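Long-range contacts in neural-cadherin (Drosophila melanogaster, PDB 3UBF), which mediates calcium-dependent, preferentially homophilic adhesion between cells, this piece being three consecutive cadherin domains of its long ectodomain: residues Arg38-Val46 against Lys55-Leu63; Asp138-Val146 against Glu155-Val163. All blocks are in the same frame, centred on the assembly; numbering follows the deposited sequence.

Contact 1. Residues Arg38-Val46 against Lys55-Leu63; sequences RDDNPWVTV and KKKWDYEEL. With ZN (zinc ion), chain H; CA (calcium ion), chain T; ZN (zinc ion), chain B.
Trp-43 and Val-44 face Lys-56 and Lys-55 at the nearest approach of the two backbones, with CA atoms 4.6 Å apart for Val-44 and Lys-55. Here one segment enters strand 44-46 and the other has just left its antiparallel neighbour 51-54, which also pairs with strand 22-25. Two main-chain bonds join the segments: Lys-56 N gives to Pro-42 O in the carbonyl plane, and Lys-55 N gives to Trp-43 O in a nearly straight bond (2.9 Å, 173°). Trp-43 O is gripped twice, because Trp-58 NE1 reaches it at 3.0 Å from the opposite face of the carbonyl plane, the oxygen lying in the plane of the Trp-58 indole. On the same ring edge, Val-44 CG1 rests near Trp-58 CZ2.

The Trp-43 indole is held between two aliphatic groups. Leu-63 CD2 lies over one face, 3.6 Å from the centroid of the five-membered ring, and Lys-56 CE lies over the other, 3.9 Å from the centroid of the six-membered ring. A bend at chi3 (62°) in the otherwise extended Lys-56 chain folds CE onto the ring and brings NZ into an off-centre cation-pi contact. At the indole edge, Lys-57 O approaches CZ3 of Trp-43 at 3.2 Å, while Glu-62 OE1 meets CH2. Asn-41 OD1 accepts from Trp-43 N, forming an Asx turn that fixes the backbone before the indole. Lys-55 NZ reaches Asn-41 O from above the carbonyl plane, its chain running past Thr-45 CG2.

Asp-59 OD2 binds zinc at 2.1 Å, and Glu-61 OE1 binds calcium at 2.3 Å. The indole packs beside the turn from which both enter the interdomain metal cluster, touching Asp-59 CB but not Glu-61, so any steadying would probably be limited to Asp-59 and the turn's backbone.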
loop_
_atom_site.group_PDB
_atom_site.type_symbol
_atom_site.label_atom_id
_atom_site.label_comp_id
_atom_site.label_asym_id
_atom_site.label_seq_id
_atom_site.Cartn_x
_atom_site.Cartn_y
_atom_site.Cartn_z
ATOM N N ARG A 38 30.895 13.581 25.978
ATOM C CA ARG A 38 30.696 13.734 27.426
ATOM C C ARG A 38 30.195 12.429 28.026
ATOM O O ARG A 38 30.749 11.929 29.002
ATOM C CB ARG A 38 29.713 14.874 27.739
ATOM C CG ARG A 38 29.613 15.256 29.237
ATOM C CD ARG A 38 28.734 16.501 29.476
ATOM N NE ARG A 38 27.301 16.201 29.484
ATOM N N ASP A 39 29.139 11.892 27.419
ATOM C CA ASP A 39 28.519 10.634 27.817
ATOM C C ASP A 39 28.511 9.673 26.636
ATOM O O ASP A 39 28.169 10.064 25.513
ATOM C CB ASP A 39 27.074 10.878 28.260
ATOM C CG ASP A 39 26.965 11.460 29.665
ATOM O OD1 ASP A 39 28.002 11.700 30.337
ATOM O OD2 ASP A 39 25.810 11.668 30.104
ATOM N N ASP A 40 28.876 8.418 26.891
ATOM C CA ASP A 40 28.784 7.365 25.883
ATOM C C ASP A 40 27.373 7.264 25.311
ATOM O O ASP A 40 26.383 7.180 26.043
ATOM C CB ASP A 40 29.247 6.013 26.441
ATOM C CG ASP A 40 30.761 5.949 26.645
ATOM O OD1 ASP A 40 31.489 6.852 26.150
ATOM O OD2 ASP A 40 31.227 4.991 27.304
ATOM N N ASN A 41 27.295 7.298 23.991
ATOM C CA ASN A 41 26.028 7.286 23.296
ATOM C C ASN A 41 25.959 6.007 22.474
ATOM O O ASN A 41 26.965 5.590 21.909
ATOM C CB ASN A 41 25.931 8.537 22.415
ATOM C CG ASN A 41 24.665 8.597 21.622
ATOM O OD1 ASN A 41 24.512 7.895 20.625
ATOM N ND2 ASN A 41 23.744 9.449 22.046
ATOM N N PRO A 42 24.778 5.369 22.415
ATOM C CA PRO A 42 24.740 4.079 21.735
ATOM C C PRO A 42 24.923 4.226 20.226
ATOM O O PRO A 42 25.382 3.301 19.557
ATOM C CB PRO A 42 23.339 3.538 22.066
ATOM C CG PRO A 42 22.832 4.382 23.189
ATOM C CD PRO A 42 23.468 5.720 22.988
ATOM N N TRP A 43 24.610 5.405 19.717
ATOM C CA TRP A 43 24.505 5.602 18.282
ATOM C C TRP A 43 25.730 6.243 17.649
ATOM O O TRP A 43 25.953 6.086 16.449
ATOM C CB TRP A 43 23.234 6.401 17.959
ATOM C CG TRP A 43 22.004 5.791 18.582
ATOM C CD1 TRP A 43 21.301 6.269 19.646
ATOM C CD2 TRP A 43 21.372 4.561 18.199
ATOM N NE1 TRP A 43 20.259 5.423 19.944
ATOM C CE2 TRP A 43 20.277 4.368 19.070
ATOM C CE3 TRP A 43 21.617 3.611 17.195
ATOM C CZ2 TRP A 43 19.426 3.267 18.968
ATOM C CZ3 TRP A 43 20.767 2.512 17.093
ATOM C CH2 TRP A 43 19.686 2.351 17.976
ATOM N N VAL A 44 26.518 6.958 18.441
ATOM C CA VAL A 44 27.641 7.706 17.894
ATOM C C VAL A 44 28.848 7.666 18.807
ATOM O O VAL A 44 28.702 7.698 20.027
ATOM C CB VAL A 44 27.289 9.210 17.603
ATOM C CG1 VAL A 44 26.321 9.353 16.425
ATOM C CG2 VAL A 44 26.745 9.907 18.842
ATOM N N THR A 45 30.035 7.563 18.206
ATOM C CA THR A 45 31.289 7.886 18.887
ATOM C C THR A 45 31.765 9.200 18.303
ATOM O O THR A 45 31.374 9.569 17.192
ATOM C CB THR A 45 32.403 6.835 18.661
ATOM O OG1 THR A 45 32.642 6.677 17.258
ATOM C CG2 THR A 45 32.029 5.498 19.260
ATOM N N VAL A 46 32.600 9.910 19.053
ATOM C CA VAL A 46 33.195 11.154 18.568
ATOM C C VAL A 46 34.694 10.983 18.550
ATOM O O VAL A 46 35.286 10.641 19.567
ATOM C CB VAL A 46 32.801 12.354 19.440
ATOM C CG1 VAL A 46 33.674 13.546 19.124
ATOM C CG2 VAL A 46 31.344 12.704 19.215
ATOM N N LYS A 55 28.219 4.401 15.748
ATOM C CA LYS A 55 28.595 3.330 16.661
ATOM C C LYS A 55 27.716 2.126 16.363
ATOM O O LYS A 55 28.146 1.181 15.701
ATOM C CB LYS A 55 28.417 3.771 18.113
ATOM C CG LYS A 55 29.162 2.908 19.120
ATOM C CD LYS A 55 28.624 3.112 20.527
ATOM C CE LYS A 55 29.653 3.789 21.418
ATOM N NZ LYS A 55 29.254 3.754 22.853
ATOM N N LYS A 56 26.474 2.167 16.838
ATOM C CA LYS A 56 25.483 1.160 16.445
ATOM C C LYS A 56 24.732 1.715 15.227
ATOM O O LYS A 56 24.381 2.897 15.192
ATOM C CB LYS A 56 24.520 0.824 17.596
ATOM C CG LYS A 56 23.422 -0.193 17.269
ATOM C CD LYS A 56 22.831 -0.855 18.529
ATOM C CE LYS A 56 22.165 0.164 19.467
ATOM N NZ LYS A 56 21.492 -0.476 20.636
ATOM N N LYS A 57 24.537 0.861 14.224
ATOM C CA LYS A 57 23.699 1.131 13.050
ATOM C C LYS A 57 22.390 1.826 13.457
ATOM O O LYS A 57 21.595 1.280 14.230
ATOM C CB LYS A 57 23.435 -0.189 12.298
ATOM C CG LYS A 57 22.287 -0.192 11.291
ATOM C CD LYS A 57 22.421 -1.356 10.301
ATOM C CE LYS A 57 21.299 -1.360 9.259
ATOM N NZ LYS A 57 21.666 -2.180 8.054
ATOM N N TRP A 58 22.188 3.036 12.950
ATOM C CA TRP A 58 21.034 3.848 13.326
ATOM C C TRP A 58 19.700 3.160 13.074
ATOM O O TRP A 58 19.471 2.582 12.007
ATOM C CB TRP A 58 21.082 5.191 12.607
ATOM C CG TRP A 58 22.207 6.035 13.095
ATOM C CD1 TRP A 58 23.136 5.698 14.040
ATOM C CD2 TRP A 58 22.544 7.353 12.651
ATOM N NE1 TRP A 58 24.019 6.728 14.216
ATOM C CE2 TRP A 58 23.686 7.753 13.371
ATOM C CE3 TRP A 58 21.990 8.234 11.714
ATOM C CZ2 TRP A 58 24.287 9.000 13.185
ATOM C CZ3 TRP A 58 22.592 9.470 11.532
ATOM C CH2 TRP A 58 23.728 9.844 12.265
ATOM N N ASP A 59 18.833 3.220 14.077
ATOM C CA ASP A 59 17.506 2.641 13.996
ATOM C C ASP A 59 16.531 3.625 14.635
ATOM O O ASP A 59 16.444 3.754 15.853
ATOM C CB ASP A 59 17.496 1.287 14.684
ATOM C CG ASP A 59 16.188 0.556 14.529
ATOM O OD1 ASP A 59 15.240 1.101 13.912
ATOM O OD2 ASP A 59 16.111 -0.584 15.033
ATOM N N TYR A 60 15.831 4.346 13.768
ATOM C CA TYR A 60 14.900 5.410 14.135
ATOM C C TYR A 60 13.870 4.970 15.176
ATOM O O TYR A 60 13.570 5.709 16.116
ATOM C CB TYR A 60 14.209 5.893 12.863
ATOM C CG TYR A 60 13.140 6.932 13.059
ATOM C CD1 TYR A 60 13.444 8.289 13.004
ATOM C CD2 TYR A 60 11.807 6.557 13.255
ATOM C CE1 TYR A 60 12.464 9.243 13.152
ATOM C CE2 TYR A 60 10.822 7.504 13.411
ATOM C CZ TYR A 60 11.155 8.850 13.357
ATOM O OH TYR A 60 10.173 9.799 13.528
ATOM N N GLU A 61 13.330 3.769 14.988
ATOM C CA GLU A 61 12.327 3.197 15.882
ATOM C C GLU A 61 12.882 3.002 17.285
ATOM O O GLU A 61 12.137 3.075 18.262
ATOM C CB GLU A 61 11.811 1.858 15.333
ATOM C CG GLU A 61 10.881 1.970 14.122
ATOM C CD GLU A 61 11.584 2.373 12.828
ATOM O OE1 GLU A 61 12.822 2.557 12.800
ATOM O OE2 GLU A 61 10.894 2.507 11.811
ATOM N N GLU A 62 14.191 2.760 17.373
ATOM C CA GLU A 62 14.860 2.540 18.655
ATOM C C GLU A 62 15.245 3.828 19.405
ATOM O O GLU A 62 15.622 3.768 20.582
ATOM C CB GLU A 62 16.060 1.594 18.495
ATOM C CG GLU A 62 15.638 0.122 18.477
ATOM C CD GLU A 62 16.776 -0.857 18.185
ATOM O OE1 GLU A 62 17.950 -0.587 18.554
ATOM O OE2 GLU A 62 16.477 -1.922 17.595
ATOM N N LEU A 63 15.142 4.977 18.731
ATOM C CA LEU A 63 15.397 6.281 19.354
ATOM C C LEU A 63 14.226 6.690 20.243
ATOM O O LEU A 63 13.086 6.227 20.046
ATOM C CB LEU A 63 15.626 7.360 18.290
ATOM C CG LEU A 63 16.718 7.129 17.240
ATOM C CD1 LEU A 63 16.775 8.274 16.270
ATOM C CD2 LEU A 63 18.063 6.940 17.898
HETATM ZN ZN ZN H . 14.552 -1.706 14.104
HETATM CA CA CA T . 14.044 1.476 11.227
HETATM ZN ZN ZN B . 11.446 3.081 10.077
HETATM O O HOH W 1 29.615 6.820 22.312
HETATM O O HOH W 2 12.700 2.481 9.350
HETATM O O HOH W 3 15.409 -2.652 12.420
HETATM O O HOH W 4 13.489 -1.372 15.507
HETATM O O HOH W 5 15.856 0.380 10.387
#

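Contact 2. Residues Asp138-Val146 against Glu155-Val163; sequences DHNIHYFIV and EVDERSGVV. With ZN (zinc ion), chain C; ZN (zinc ion), chain G; CA (calcium ion), chain T; ZN (zinc ion), chain H.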
loop_
_atom_site.group_PDB
_atom_site.type_symbol
_atom_site.label_atom_id
_atom_site.label_comp_id
_atom_site.label_asym_id
_atom_site.label_seq_id
_atom_site.Cartn_x
_atom_site.Cartn_y
_atom_site.Cartn_z
ATOM N N ASP A 138 9.987 -2.028 9.348
ATOM C CA ASP A 138 10.289 -2.051 10.773
ATOM C C ASP A 138 9.087 -1.663 11.633
ATOM O O ASP A 138 9.223 -1.431 12.832
ATOM C CB ASP A 138 11.459 -1.087 11.047
ATOM C CG ASP A 138 12.386 -1.597 12.112
ATOM O OD1 ASP A 138 12.167 -2.740 12.578
ATOM O OD2 ASP A 138 13.341 -0.867 12.489
ATOM N N HIS A 139 7.917 -1.594 11.004
ATOM C CA HIS A 139 6.689 -1.107 11.631
ATOM C C HIS A 139 5.715 -2.242 11.830
ATOM O O HIS A 139 5.710 -3.192 11.066
ATOM C CB HIS A 139 6.025 -0.064 10.742
ATOM C CG HIS A 139 6.682 1.275 10.785
ATOM N ND1 HIS A 139 6.023 2.433 10.444
ATOM C CD2 HIS A 139 7.940 1.645 11.129
ATOM C CE1 HIS A 139 6.845 3.458 10.578
ATOM N NE2 HIS A 139 8.013 3.007 10.992
ATOM N N ASN A 140 4.891 -2.128 12.863
ATOM C CA ASN A 140 3.835 -3.081 13.087
ATOM C C ASN A 140 2.515 -2.363 13.030
ATOM O O ASN A 140 2.425 -1.207 13.430
ATOM C CB ASN A 140 4.035 -3.812 14.413
ATOM C CG ASN A 140 5.308 -4.638 14.417
ATOM O OD1 ASN A 140 5.432 -5.609 13.652
ATOM N ND2 ASN A 140 6.280 -4.241 15.251
ATOM N N ILE A 141 1.501 -3.042 12.505
ATOM C CA ILE A 141 0.202 -2.432 12.310
ATOM C C ILE A 141 -0.900 -3.197 13.027
ATOM O O ILE A 141 -0.818 -4.426 13.204
ATOM C CB ILE A 141 -0.147 -2.275 10.805
ATOM C CG1 ILE A 141 -0.248 -3.638 10.114
ATOM C CG2 ILE A 141 0.852 -1.352 10.101
ATOM C CD1 ILE A 141 -0.574 -3.544 8.620
ATOM N N HIS A 142 -1.916 -2.459 13.461
ATOM C CA HIS A 142 -3.093 -3.058 14.075
ATOM C C HIS A 142 -4.319 -2.730 13.245
ATOM O O HIS A 142 -4.544 -1.574 12.880
ATOM C CB HIS A 142 -3.308 -2.564 15.504
ATOM C CG HIS A 142 -2.272 -3.025 16.475
ATOM N ND1 HIS A 142 -2.271 -2.629 17.794
ATOM C CD2 HIS A 142 -1.185 -3.819 16.320
ATOM C CE1 HIS A 142 -1.237 -3.172 18.415
ATOM N NE2 HIS A 142 -0.559 -3.897 17.543
ATOM N N TYR A 143 -5.106 -3.753 12.949
ATOM C CA TYR A 143 -6.359 -3.579 12.252
ATOM C C TYR A 143 -7.485 -3.412 13.252
ATOM O O TYR A 143 -7.506 -4.071 14.284
ATOM C CB TYR A 143 -6.644 -4.797 11.387
ATOM C CG TYR A 143 -5.557 -5.149 10.404
ATOM C CD1 TYR A 143 -4.504 -5.985 10.774
ATOM C CD2 TYR A 143 -5.590 -4.667 9.097
ATOM C CE1 TYR A 143 -3.517 -6.327 9.876
ATOM C CE2 TYR A 143 -4.606 -5.010 8.194
ATOM C CZ TYR A 143 -3.576 -5.834 8.598
ATOM O OH TYR A 143 -2.590 -6.174 7.716
ATOM N N PHE A 144 -8.430 -2.534 12.946
ATOM C CA PHE A 144 -9.617 -2.376 13.787
ATOM C C PHE A 144 -10.787 -1.781 13.029
ATOM O O PHE A 144 -10.617 -1.209 11.952
ATOM C CB PHE A 144 -9.312 -1.552 15.044
ATOM C CG PHE A 144 -8.736 -0.195 14.767
ATOM C CD1 PHE A 144 -9.560 0.915 14.635
ATOM C CD2 PHE A 144 -7.357 -0.015 14.685
ATOM C CE1 PHE A 144 -9.023 2.184 14.399
ATOM C CE2 PHE A 144 -6.805 1.253 14.459
ATOM C CZ PHE A 144 -7.641 2.353 14.308
ATOM N N ILE A 145 -11.975 -1.926 13.606
ATOM C CA ILE A 145 -13.208 -1.403 13.018
ATOM C C ILE A 145 -13.458 -0.003 13.550
ATOM O O ILE A 145 -13.519 0.185 14.767
ATOM C CB ILE A 145 -14.416 -2.317 13.377
ATOM C CG1 ILE A 145 -14.271 -3.678 12.699
ATOM C CG2 ILE A 145 -15.742 -1.660 12.999
ATOM C CD1 ILE A 145 -15.039 -4.779 13.371
ATOM N N VAL A 146 -13.611 0.971 12.655
ATOM C CA VAL A 146 -13.919 2.336 13.078
ATOM C C VAL A 146 -15.414 2.626 13.056
ATOM O O VAL A 146 -15.877 3.551 13.714
ATOM C CB VAL A 146 -13.112 3.430 12.299
ATOM C CG1 VAL A 146 -11.707 2.954 11.996
ATOM C CG2 VAL A 146 -13.808 3.853 11.024
ATOM N N GLU A 155 -16.350 -8.934 14.064
ATOM C CA GLU A 155 -15.212 -8.276 14.709
ATOM C C GLU A 155 -13.950 -8.655 13.964
ATOM O O GLU A 155 -13.931 -9.627 13.215
ATOM C CB GLU A 155 -15.134 -8.616 16.203
ATOM C CG GLU A 155 -16.042 -7.740 17.072
ATOM C CD GLU A 155 -16.203 -8.247 18.487
ATOM O OE1 GLU A 155 -15.787 -9.386 18.782
ATOM O OE2 GLU A 155 -16.780 -7.518 19.318
ATOM N N VAL A 156 -12.912 -7.851 14.136
ATOM C CA VAL A 156 -11.664 -8.037 13.396
ATOM C C VAL A 156 -10.554 -8.336 14.375
ATOM O O VAL A 156 -10.479 -7.741 15.442
ATOM C CB VAL A 156 -11.283 -6.782 12.546
ATOM C CG1 VAL A 156 -11.160 -5.553 13.435
ATOM C CG2 VAL A 156 -9.976 -7.012 11.802
ATOM N N ASP A 157 -9.714 -9.289 14.009
ATOM C CA ASP A 157 -8.531 -9.598 14.762
ATOM C C ASP A 157 -7.510 -8.490 14.468
ATOM O O ASP A 157 -7.144 -8.270 13.321
ATOM C CB ASP A 157 -8.026 -10.962 14.312
ATOM C CG ASP A 157 -6.892 -11.460 15.129
ATOM O OD1 ASP A 157 -5.957 -10.688 15.408
ATOM O OD2 ASP A 157 -6.914 -12.649 15.492
ATOM N N GLU A 158 -7.071 -7.792 15.508
ATOM C CA GLU A 158 -6.096 -6.714 15.357
ATOM C C GLU A 158 -4.727 -7.176 14.838
ATOM O O GLU A 158 -4.034 -6.394 14.195
ATOM C CB GLU A 158 -5.895 -5.959 16.668
ATOM C CG GLU A 158 -7.025 -5.046 17.050
ATOM C CD GLU A 158 -6.551 -3.853 17.879
ATOM O OE1 GLU A 158 -5.326 -3.755 18.158
ATOM O OE2 GLU A 158 -7.408 -3.014 18.252
ATOM N N ARG A 159 -4.334 -8.419 15.133
ATOM C CA ARG A 159 -3.056 -8.949 14.667
ATOM C C ARG A 159 -3.126 -9.459 13.229
ATOM O O ARG A 159 -2.317 -9.063 12.382
ATOM C CB ARG A 159 -2.532 -10.058 15.591
ATOM C CG ARG A 159 -1.098 -10.522 15.242
ATOM C CD ARG A 159 -0.521 -11.576 16.209
ATOM N NE ARG A 159 -0.633 -11.147 17.607
ATOM C CZ ARG A 159 -1.422 -11.719 18.518
ATOM N NH1 ARG A 159 -2.158 -12.781 18.196
ATOM N NH2 ARG A 159 -1.458 -11.239 19.759
ATOM N N SER A 160 -4.087 -10.332 12.951
ATOM C CA SER A 160 -4.121 -11.033 11.673
ATOM C C SER A 160 -4.901 -10.295 10.602
ATOM O O SER A 160 -4.694 -10.525 9.404
ATOM C CB SER A 160 -4.709 -12.419 11.856
ATOM O OG SER A 160 -6.020 -12.345 12.384
ATOM N N GLY A 161 -5.804 -9.423 11.034
ATOM C CA GLY A 161 -6.707 -8.720 10.115
ATOM C C GLY A 161 -7.939 -9.545 9.747
ATOM O O GLY A 161 -8.808 -9.070 9.005
ATOM N N VAL A 162 -8.032 -10.768 10.276
ATOM C CA VAL A 162 -9.138 -11.657 9.954
ATOM C C VAL A 162 -10.440 -11.085 10.523
ATOM O O VAL A 162 -10.496 -10.667 11.692
ATOM C CB VAL A 162 -8.875 -13.102 10.456
ATOM C CG1 VAL A 162 -10.035 -13.996 10.146
ATOM C CG2 VAL A 162 -7.598 -13.673 9.810
ATOM N N VAL A 163 -11.469 -11.032 9.679
ATOM C CA VAL A 163 -12.787 -10.579 10.085
ATOM C C VAL A 163 -13.618 -11.820 10.325
ATOM O O VAL A 163 -13.734 -12.677 9.437
ATOM C CB VAL A 163 -13.445 -9.694 8.998
ATOM C CG1 VAL A 163 -14.810 -9.206 9.459
ATOM C CG2 VAL A 163 -12.540 -8.499 8.655
HETATM ZN ZN ZN C . -4.249 -2.152 18.643
HETATM ZN ZN ZN G . 4.390 2.749 9.315
HETATM CA CA CA T . 14.044 1.476 11.227
HETATM ZN ZN ZN H . 14.552 -1.706 14.104
HETATM O O HOH W 6 -0.451 -7.060 12.430
HETATM O O HOH W 7 -3.356 -9.331 6.988
HETATM O O HOH W 2 12.700 2.481 9.350
HETATM O O HOH W 3 15.409 -2.652 12.420
HETATM O O HOH W 4 13.489 -1.372 15.507
HETATM O O HOH W 5 15.856 0.380 10.387
#
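Tyr-143 lays one face of its ring over the Gly-161 backbone, with Gly-161 CA 3.9 Å from the ring centroid and 25° off the normal, a CH-pi contact displaced toward the rim. The ring gets there with CG anti to the carbonyl carbon (chi1 -55°), and its edge meets the carbonyl oxygens of Glu-158 and Arg-159. Tyr-143 N also donates to Glu-158 O at 3.1 Å, in the carbonyl plane and on a lone pair. Beyond the ring, Tyr-143 OH is hydrogen-bonded to Ala-132 N of strand 126-133. With an alanine here, Gly-161 would probably lose its cover and the amide of Ala-132 its partner. Having a positive phi and no CB, Gly-161 lets the ring lie close against its CA.

In this Greek-key beta-sandwich of the second cadherin domain in the fragment, strand 141-149 edges one sheet and strand 154-156 edges the other, and the connection 157-161 spans between 154-156 and 162-165. Asp-157 OD1 organises that turn, accepting from Arg-159 N at 2.8 Å and from Ser-160 N, the latter from above the carboxylate plane.

On the strand's other side, His-142 ND1 and Glu-158 OE1 share a zinc ion, at 2.2 and 2.0 Å; their ring and carboxylate planes stand 46° apart. The extended Glu-158 chain passes Tyr-143 O on its way to the metal. Farther along, Ile-145 CG1 and Val-156 CG1 meet at 3.7 Å, the two side chains running alongside one another and pointing opposite ways, while Ile-145 CD1 reaches Glu-155 CA.

Overall arrangement
Contacts 1 and 2 follow one another along the chain in successive cadherin domains, their centres about 32 Å apart, yet their ends meet at the calcium site of the linker. Asp-138 OD2 comes within 3.1 Å of Asp-59 OD1 and 3.5 Å of Glu-61 OE1; such close acidic groups are probably tolerated because of the metals between them. The calcium site is made by Glu-13, Asp-59, Glu-61 and Asp-138, and one zinc ion joins Asp-59 and Asp-138. Glu-61 OE2 also packs 3.0 Å from His-139 NE2. The zinc of His-142 and Glu-158, by contrast, lies within contact 2, away from this junction.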